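PDB 2DY1: elongation factor G from Thermus thermophilus, which binds GTP together with a magnesium ion and probably acts as a GTPase that serves the elongation stage of protein synthesis. Local coordinates for residues E430-L433 and A434-K437. Numbering follows the deposited sequence.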
loop_
_atom_site.group_PDB
_atom_site.type_symbol
_atom_site.label_atom_id
_atom_site.label_comp_id
_atom_site.label_asym_id
_atom_site.label_seq_id
_atom_site.Cartn_x
_atom_site.Cartn_y
_atom_site.Cartn_z
ATOM N N GLU A 430 -2.017 10.891 -4.146
ATOM C CA GLU A 430 -1.749 11.752 -5.290
ATOM C C GLU A 430 -0.370 11.450 -5.908
ATOM O O GLU A 430 -0.226 11.367 -7.127
ATOM C CB GLU A 430 -1.843 13.232 -4.838
ATOM C CG GLU A 430 -1.692 14.225 -5.982
ATOM C CD GLU A 430 -1.906 15.688 -5.582
ATOM O OE1 GLU A 430 -2.030 15.983 -4.378
ATOM O OE2 GLU A 430 -1.938 16.539 -6.501
ATOM N N LEU A 431 0.645 11.282 -5.064
ATOM C CA LEU A 431 1.982 10.992 -5.553
ATOM C C LEU A 431 2.002 9.626 -6.207
ATOM O O LEU A 431 2.596 9.450 -7.280
ATOM C CB LEU A 431 3.002 11.064 -4.399
ATOM C CG LEU A 431 4.425 10.605 -4.748
ATOM C CD1 LEU A 431 5.030 11.487 -5.844
ATOM C CD2 LEU A 431 5.283 10.641 -3.500
ATOM N N HIS A 432 1.336 8.656 -5.586
ATOM C CA HIS A 432 1.305 7.314 -6.186
ATOM C C HIS A 432 0.765 7.395 -7.624
ATOM O O HIS A 432 1.382 6.875 -8.563
ATOM C CB HIS A 432 0.424 6.393 -5.335
ATOM C CG HIS A 432 0.397 4.971 -5.814
ATOM N ND1 HIS A 432 -0.668 4.134 -5.566
ATOM C CD2 HIS A 432 1.304 4.237 -6.502
ATOM C CE1 HIS A 432 -0.416 2.941 -6.086
ATOM N NE2 HIS A 432 0.773 2.978 -6.659
ATOM N N LEU A 433 -0.382 8.049 -7.797
ATOM C CA LEU A 433 -1.000 8.155 -9.127
ATOM C C LEU A 433 -0.131 8.944 -10.100
ATOM O O LEU A 433 -0.062 8.628 -11.290
ATOM C CB LEU A 433 -2.392 8.783 -8.988
ATOM C CG LEU A 433 -3.408 7.852 -8.324
ATOM C CD1 LEU A 433 -4.669 8.646 -7.997
ATOM C CD2 LEU A 433 -3.729 6.653 -9.234
ATOM N N ALA A 434 0.569 9.962 -9.602
ATOM C CA ALA A 434 1.452 10.718 -10.476
ATOM C C ALA A 434 2.560 9.798 -10.999
ATOM O O ALA A 434 2.906 9.843 -12.178
ATOM C CB ALA A 434 2.073 11.922 -9.707
ATOM N N THR A 435 3.110 8.950 -10.128
ATOM C CA THR A 435 4.170 8.056 -10.585
ATOM C C THR A 435 3.646 7.019 -11.566
ATOM O O THR A 435 4.402 6.547 -12.409
ATOM C CB THR A 435 4.918 7.339 -9.408
ATOM O OG1 THR A 435 4.031 6.477 -8.676
ATOM C CG2 THR A 435 5.543 8.388 -8.484
ATOM N N ALA A 436 2.362 6.681 -11.475
ATOM C CA ALA A 436 1.784 5.703 -12.417
ATOM C C ALA A 436 1.632 6.370 -13.791
ATOM O O ALA A 436 1.889 5.754 -14.824
ATOM C CB ALA A 436 0.418 5.216 -11.920
ATOM N N LYS A 437 1.188 7.620 -13.795
ATOM C CA LYS A 437 1.038 8.347 -15.056
ATOM C C LYS A 437 2.398 8.444 -15.735
ATOM O O LYS A 437 2.525 8.265 -16.950
ATOM C CB LYS A 437 0.488 9.749 -14.777
ATOM C CG LYS A 437 0.382 10.621 -16.017
ATOM C CD LYS A 437 -0.302 11.947 -15.689
ATOM C CE LYS A 437 -0.387 12.794 -16.969
ATOM N NZ LYS A 437 -0.813 14.186 -16.648
#
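The carbonyl oxygen of His432 is gripped by two donors, the backbone amide of Ala436 at 3.1 Å and the hydroxyl of Thr435. This is a worked example of how a threonine inside a helix hides its polar end: Thr435 OG1 gives its proton to His432 O, one turn back, at 2.7 Å. The amide of Ala436 lies in the carbonyl plane, whereas the hydroxyl comes in at a bent C=O...donor angle of 126°, tilted out of that plane. The first torsion of Thr435 (chi1 64°) sets OG1 between backbone N and carbonyl carbon, folding it back against the preceding turn. That same rotation leaves the methyl CG2 beside the backbone N, 3.4 Å from Leu431 O and 4.1 Å from Leu431 CD1, while OG1 also lies near the plane of the His432 ring, at its edge by CD2. A valine here would probably leave His432 O with the Ala436 amide alone, its hydroxyl donor lost. Regular helical bonds run alongside, with Thr435 N to Leu431 O at 2.9 Å and Lys437 N to Leu433 O at 3.0 Å. The imidazole is held at both nitrogens, ND1 by the amide of His428 and NE2 by Asp409. In domain III, whose βαββαβ order and four-stranded antiparallel sheet are those of a ferredoxin-like fold, helix 430-442 lays Leu433 on strands 383-389 and 447-450, while Leu431 faces the GTP-binding region, touching His58 and Asp86, and Glu430 meets helix 625-633.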